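Local coordinates for protein aminotransferase TlmJ (Streptoalloteichus hindustanus, PDB 5UID) that probably transfers amino groups with the help of pyridoxal 5'-phosphate, as a member of the DegT/DnrJ/EryC1 aminotransferase family, at residues 145-148 with 149-153; 80-83 with 84-88; 362-365 with 366-370. All blocks are in the same frame, centred on the assembly; numbering follows the deposited sequence.

How the contacts relate
The three contacts are local and follow one another along the chain, contact 2 first, then contact 1, then contact 3. Contacts 1 and 2 both belong to the mixed sheet and flanking helices of the fold type I large domain. Their centres lie about 18 Å apart and their nearest atoms about 7 Å, so they do not touch. Contact 3 sits across the chain's centre from both, its centre about 42 Å from that of contact 1 and about 32 Å from that of contact 2. None of the residues that line the pyridoxal-5'-phosphate pocket belongs to a contact, but Val250, Ala251 and Ile254 of that pocket are on helix 249-280, whose later turns receive several side chains of contact 3.

Contact 1. Residues 145-148 with 149-153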
loop_
_atom_site.group_PDB
_atom_site.type_symbol
_atom_site.label_atom_id
_atom_site.label_comp_id
_atom_site.label_asym_id
_atom_site.label_seq_id
_atom_site.Cartn_x
_atom_site.Cartn_y
_atom_site.Cartn_z
ATOM N N ALA A 145 28.844 -7.176 0.016
ATOM C CA ALA A 145 28.380 -7.733 -1.250
ATOM C C ALA A 145 29.335 -8.800 -1.768
ATOM O O ALA A 145 28.901 -9.833 -2.293
ATOM C CB ALA A 145 28.206 -6.620 -2.284
ATOM N N GLU A 146 30.644 -8.572 -1.623
ATOM C CA GLU A 146 31.619 -9.564 -2.062
ATOM C C GLU A 146 31.514 -10.842 -1.239
ATOM O O GLU A 146 31.628 -11.946 -1.784
ATOM C CB GLU A 146 33.031 -8.983 -1.983
ATOM C CG GLU A 146 34.118 -9.948 -2.415
ATOM C CD GLU A 146 33.927 -10.448 -3.835
ATOM O OE1 GLU A 146 33.423 -9.680 -4.683
ATOM O OE2 GLU A 146 34.272 -11.616 -4.099
ATOM N N LEU A 147 31.294 -10.713 0.071
ATOM C CA LEU A 147 31.126 -11.889 0.923
ATOM C C LEU A 147 29.913 -12.708 0.497
ATOM O O LEU A 147 29.995 -13.934 0.357
ATOM C CB LEU A 147 31.000 -11.458 2.385
ATOM C CG LEU A 147 30.476 -12.510 3.365
ATOM C CD1 LEU A 147 31.476 -13.644 3.538
ATOM C CD2 LEU A 147 30.140 -11.871 4.703
ATOM N N CYS A 148 28.770 -12.045 0.294
ATOM C CA CYS A 148 27.576 -12.757 -0.151
ATOM C C CYS A 148 27.775 -13.367 -1.530
ATOM O O CYS A 148 27.247 -14.450 -1.813
ATOM C CB CYS A 148 26.372 -11.814 -0.154
ATOM S SG CYS A 148 25.972 -11.107 1.464
ATOM N N ARG A 149 28.530 -12.690 -2.398
ATOM C CA ARG A 149 28.835 -13.241 -3.713
ATOM C C ARG A 149 29.678 -14.504 -3.597
ATOM O O ARG A 149 29.444 -15.483 -4.316
ATOM C CB ARG A 149 29.549 -12.188 -4.561
ATOM C CG ARG A 149 30.065 -12.695 -5.892
ATOM C CD ARG A 149 30.854 -11.620 -6.621
ATOM N NE ARG A 149 31.564 -12.164 -7.775
ATOM C CZ ARG A 149 32.760 -12.739 -7.712
ATOM N NH1 ARG A 149 33.383 -12.848 -6.545
ATOM N NH2 ARG A 149 33.335 -13.208 -8.811
ATOM N N GLU A 150 30.662 -14.505 -2.694
ATOM C CA GLU A 150 31.494 -15.688 -2.508
ATOM C C GLU A 150 30.712 -16.823 -1.855
ATOM O O GLU A 150 30.933 -17.997 -2.171
ATOM C CB GLU A 150 32.721 -15.337 -1.671
ATOM C CG GLU A 150 33.663 -14.346 -2.335
ATOM C CD GLU A 150 34.749 -13.853 -1.399
ATOM O OE1 GLU A 150 34.768 -14.286 -0.227
ATOM O OE2 GLU A 150 35.580 -13.030 -1.834
ATOM N N ARG A 151 29.800 -16.495 -0.941
ATOM C CA ARG A 151 28.995 -17.499 -0.255
ATOM C C ARG A 151 27.769 -17.930 -1.053
ATOM O O ARG A 151 27.069 -18.854 -0.625
ATOM C CB ARG A 151 28.554 -16.972 1.115
ATOM C CG ARG A 151 29.698 -16.645 2.058
ATOM C CD ARG A 151 30.497 -17.888 2.422
ATOM N NE ARG A 151 31.514 -17.595 3.428
ATOM C CZ ARG A 151 31.307 -17.663 4.739
ATOM N NH1 ARG A 151 30.116 -18.019 5.204
ATOM N NH2 ARG A 151 32.286 -17.376 5.585
ATOM N N GLY A 152 27.495 -17.297 -2.192
ATOM C CA GLY A 152 26.308 -17.627 -2.956
ATOM C C GLY A 152 25.007 -17.226 -2.303
ATOM O O GLY A 152 23.967 -17.821 -2.594
ATOM N N VAL A 153 25.033 -16.227 -1.433
ATOM C CA VAL A 153 23.858 -15.794 -0.682
ATOM C C VAL A 153 23.321 -14.515 -1.320
ATOM O O VAL A 153 24.094 -13.568 -1.515
ATOM C CB VAL A 153 24.196 -15.561 0.802
ATOM C CG1 VAL A 153 23.021 -14.928 1.523
ATOM C CG2 VAL A 153 24.588 -16.881 1.462
#
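Cys148 and Val153 meet in a Schellman motif that ends helix 141-151, within the beta-alpha-beta unit formed with strands 126-132 and 155-158. Val153 N donates to Cys148 O at 2.9 Å. A weak bond from Gly152 N to Arg149 O (3.4 Å) lies inside it, and Gly152 has the expected positive phi, 69°. The apolar contact of this cap is present too, Cys148 CB lying 4.4 Å from Val153 CB. On the outer side of the helix, Arg149 runs extended beside Glu146 and points the same way; its NH1 forms a salt bridge to Glu146 OE2 (2.9 Å), bent and weak as a hydrogen bond, with the two planes 44° apart. Glu150 OE2 lies only 3.0 Å from the same Glu146 OE2; two like charges this close would probably raise the proton affinity of one carboxylate, an effect the Arg149 guanidinium would partly offset. Arg151 turns at chi2 (-64°), which folds its guanidinium against Leu147. One shell further out, Cys148 packs on Val129 and Leu155, and Val153 on Thr126 and Val129, which seats the helix end against the sheet. Leu122 backs both Leu147 and Arg151, where Leu147 CD1 stands 3.8 Å above the Arg151 guanidinium plane, displaced toward the rim.

Contact 2. Residues 80-83 with 84-88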
loop_
_atom_site.group_PDB
_atom_site.type_symbol
_atom_site.label_atom_id
_atom_site.label_comp_id
_atom_site.label_asym_id
_atom_site.label_seq_id
_atom_site.Cartn_x
_atom_site.Cartn_y
_atom_site.Cartn_z
ATOM N N VAL A 80 17.779 -15.597 7.620
ATOM C CA VAL A 80 18.185 -14.388 6.913
ATOM C C VAL A 80 18.957 -13.509 7.882
ATOM O O VAL A 80 18.457 -13.179 8.964
ATOM C CB VAL A 80 16.983 -13.626 6.327
ATOM C CG1 VAL A 80 17.459 -12.367 5.611
ATOM C CG2 VAL A 80 16.198 -14.519 5.374
ATOM N N VAL A 81 20.173 -13.136 7.499
ATOM C CA VAL A 81 21.031 -12.303 8.332
ATOM C C VAL A 81 20.752 -10.839 8.023
ATOM O O VAL A 81 20.648 -10.446 6.855
ATOM C CB VAL A 81 22.513 -12.641 8.109
ATOM C CG1 VAL A 81 23.392 -11.746 8.962
ATOM C CG2 VAL A 81 22.778 -14.108 8.426
ATOM N N LEU A 82 20.621 -10.034 9.073
ATOM C CA LEU A 82 20.439 -8.596 8.963
ATOM C C LEU A 82 20.956 -7.972 10.248
ATOM O O LEU A 82 20.902 -8.612 11.305
ATOM C CB LEU A 82 18.967 -8.213 8.729
ATOM C CG LEU A 82 17.925 -8.365 9.842
ATOM C CD1 LEU A 82 16.615 -7.704 9.417
ATOM C CD2 LEU A 82 17.684 -9.827 10.221
ATOM N N PRO A 83 21.485 -6.750 10.192
ATOM C CA PRO A 83 21.964 -6.112 11.422
ATOM C C PRO A 83 20.821 -5.859 12.390
ATOM O O PRO A 83 19.674 -5.644 11.989
ATOM C CB PRO A 83 22.586 -4.802 10.926
ATOM C CG PRO A 83 21.932 -4.545 9.613
ATOM C CD PRO A 83 21.701 -5.899 9.011
ATOM N N SER A 84 21.146 -5.906 13.685
ATOM C CA SER A 84 20.161 -5.552 14.700
ATOM C C SER A 84 19.616 -4.151 14.471
ATOM O O SER A 84 18.449 -3.877 14.777
ATOM C CB SER A 84 20.777 -5.668 16.093
ATOM O OG SER A 84 19.824 -5.378 17.098
ATOM N N ILE A 85 20.437 -3.260 13.923
ATOM C CA ILE A 85 19.990 -1.904 13.577
ATOM C C ILE A 85 19.402 -2.002 12.175
ATOM O O ILE A 85 20.022 -1.654 11.167
ATOM C CB ILE A 85 21.122 -0.878 13.680
ATOM C CG1 ILE A 85 21.808 -0.981 15.045
ATOM C CG2 ILE A 85 20.589 0.533 13.451
ATOM C CD1 ILE A 85 20.861 -0.833 16.218
ATOM N N SER A 86 18.172 -2.507 12.108
ATOM C CA SER A 86 17.431 -2.593 10.859
ATOM C C SER A 86 16.004 -2.125 11.098
ATOM O O SER A 86 15.525 -2.084 12.233
ATOM C CB SER A 86 17.428 -4.018 10.285
ATOM O OG SER A 86 18.728 -4.419 9.887
ATOM N N PHE A 87 15.332 -1.767 10.009
ATOM C CA PHE A 87 13.933 -1.382 10.093
ATOM C C PHE A 87 13.081 -2.592 10.456
ATOM O O PHE A 87 13.338 -3.710 10.001
ATOM C CB PHE A 87 13.466 -0.780 8.767
ATOM C CG PHE A 87 12.029 -0.354 8.769
ATOM C CD1 PHE A 87 11.613 0.719 9.543
ATOM C CD2 PHE A 87 11.094 -1.020 7.996
ATOM C CE1 PHE A 87 10.288 1.114 9.548
ATOM C CE2 PHE A 87 9.768 -0.630 7.996
ATOM C CZ PHE A 87 9.366 0.439 8.772
ATOM N N VAL A 88 12.061 -2.359 11.290
ATOM C CA VAL A 88 11.243 -3.457 11.803
ATOM C C VAL A 88 10.568 -4.219 10.668
ATOM O O VAL A 88 10.373 -5.438 10.758
ATOM C CB VAL A 88 10.214 -2.921 12.821
ATOM C CG1 VAL A 88 9.305 -1.880 12.178
ATOM C CG2 VAL A 88 9.397 -4.060 13.414
#
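Ser86 folds back on Pro83 through an inverse gamma turn centred on Ile85, just where strand 79-83 of the large-domain sheet gives way to the loop before helix 88-95. The tight side is the inside of this bend. Ser86 OG donates to Pro83 O at 2.6 Å, arriving 24° off the carbonyl plane. With OG beside its own backbone N (chi1 -66°), the hydroxyl reaches back across the turn, while the turn's own bond, Ser86 N to Ser84 O at 3.0 Å, is weak. Leu82 adds an apolar contact to the bend, its CD1 3.9 Å from Ser86 CB. Putting an alanine at Ser86 would probably leave Pro83 O without this partner and the bend held chiefly by the weak turn bond. The outer side makes little contact with residues 80-83: Ile85 points away from the strand, and Ser84 OG is hydrogen-bonded to His334 ND1. It is nonetheless buried by other parts of the chain, Ser84 also meeting Pro332, so neither side of the bend faces solvent. Phe87, the N-cap of helix 88-95, packs on Leu214 of the second subunit. Back inside the bend, Ser86 OG also lies 3.2 Å from Pro83 CG, alongside the proline ring.

Contact 3. Residues 362-365 with 366-370; sequences QALS and DSDVE
Asp368 and Ser365 form a capping box at the start of helix 366-383, with Ser365 as the N-cap. Asp368 can be followed outward. Its CB, which points toward the preceding loop, packs 3.9 Å from Leu364 CD2, the two side chains crossing at a slant. CG comes 3.3 Å from Ser365 OG. With CG opposite the carbonyl carbon, chi1 (-64°) turns the carboxylate back toward the N-cap residue, where OD2 accepts from Ser365 N at 3.1 Å. That bond is nearly straight (167°), although the donor comes to the anti side of OD2 and 33° out of the carboxylate plane. Ser365 OG also gives OD2 a weak bond at 3.1 Å. OD1 is the more distant oxygen, 3.7 Å from Ser365 OG, so the bonds to the N-cap residue all fall to OD2. The box closes in the other direction where Asp368 N donates to Ser365 OG (3.2 Å), and Val369 N reaches Ser365 O (3.0 Å), beginning the regular helical pattern. Outside the box, Leu364 packs on Ile272 and Val369 on Tyr276 of helix 249-280, while Arg268 of that helix pairs with Asp366 OD1 and also bonds to Leu364 O. Thus the Asp368 and Asp366 carboxylates both stand at a helix start, where the helix dipole, and for Asp366 the arginine too, would probably favour their ionised forms.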
loop_
_atom_site.group_PDB
_atom_site.type_symbol
_atom_site.label_atom_id
_atom_site.label_comp_id
_atom_site.label_asym_id
_atom_site.label_seq_id
_atom_site.Cartn_x
_atom_site.Cartn_y
_atom_site.Cartn_z
ATOM N N GLN A 362 16.004 19.166 4.458
ATOM C CA GLN A 362 16.185 20.374 3.659
ATOM C C GLN A 362 15.176 21.467 3.983
ATOM O O GLN A 362 15.251 22.540 3.375
ATOM C CB GLN A 362 16.128 20.044 2.163
ATOM C CG GLN A 362 14.781 19.552 1.662
ATOM C CD GLN A 362 14.587 18.065 1.880
ATOM O OE1 GLN A 362 15.420 17.402 2.502
ATOM N NE2 GLN A 362 13.490 17.530 1.359
ATOM N N ALA A 363 14.248 21.240 4.911
ATOM C CA ALA A 363 13.346 22.295 5.353
ATOM C C ALA A 363 13.905 23.101 6.517
ATOM O O ALA A 363 13.301 24.108 6.898
ATOM C CB ALA A 363 11.985 21.709 5.750
ATOM N N LEU A 364 15.031 22.684 7.087
ATOM C CA LEU A 364 15.642 23.428 8.180
ATOM C C LEU A 364 16.192 24.756 7.673
ATOM O O LEU A 364 16.934 24.796 6.688
ATOM C CB LEU A 364 16.764 22.608 8.815
ATOM C CG LEU A 364 16.379 21.325 9.547
ATOM C CD1 LEU A 364 17.617 20.523 9.908
ATOM C CD2 LEU A 364 15.569 21.658 10.790
ATOM N N SER A 365 15.824 25.843 8.342
ATOM C CA SER A 365 16.428 27.129 8.039
ATOM C C SER A 365 17.761 27.262 8.772
ATOM O O SER A 365 18.089 26.479 9.668
ATOM C CB SER A 365 15.490 28.274 8.420
ATOM O OG SER A 365 15.284 28.318 9.821
ATOM N N ASP A 366 18.543 28.268 8.374
ATOM C CA ASP A 366 19.786 28.546 9.085
ATOM C C ASP A 366 19.527 28.849 10.553
ATOM O O ASP A 366 20.336 28.483 11.412
ATOM C CB ASP A 366 20.529 29.707 8.424
ATOM C CG ASP A 366 21.032 29.360 7.037
ATOM O OD1 ASP A 366 21.265 28.165 6.770
ATOM O OD2 ASP A 366 21.196 30.286 6.215
ATOM N N SER A 367 18.405 29.506 10.858
ATOM C CA SER A 367 18.043 29.756 12.249
ATOM C C SER A 367 17.792 28.453 12.999
ATOM O O SER A 367 18.200 28.306 14.157
ATOM C CB SER A 367 16.810 30.657 12.315
ATOM O OG SER A 367 16.343 30.779 13.647
ATOM N N ASP A 368 17.118 27.496 12.357
ATOM C CA ASP A 368 16.898 26.196 12.985
ATOM C C ASP A 368 18.217 25.491 13.268
ATOM O O ASP A 368 18.404 24.914 14.347
ATOM C CB ASP A 368 16.013 25.322 12.094
ATOM C CG ASP A 368 14.616 25.888 11.919
ATOM O OD1 ASP A 368 14.099 26.508 12.872
ATOM O OD2 ASP A 368 14.035 25.706 10.828
ATOM N N VAL A 369 19.145 25.529 12.307
ATOM C CA VAL A 369 20.426 24.845 12.467
ATOM C C VAL A 369 21.207 25.438 13.632
ATOM O O VAL A 369 21.802 24.709 14.434
ATOM C CB VAL A 369 21.229 24.912 11.154
ATOM C CG1 VAL A 369 22.610 24.297 11.339
ATOM C CG2 VAL A 369 20.473 24.210 10.040
ATOM N N GLU A 370 21.214 26.769 13.747
ATOM C CA GLU A 370 21.906 27.405 14.862
ATOM C C GLU A 370 21.200 27.142 16.187
ATOM O O GLU A 370 21.856 27.067 17.231
ATOM C CB GLU A 370 22.040 28.909 14.611
ATOM C CG GLU A 370 22.858 29.259 13.372
ATOM C CD GLU A 370 24.291 28.758 13.452
ATOM O OE1 GLU A 370 24.850 28.712 14.569
ATOM O OE2 GLU A 370 24.859 28.407 12.397
#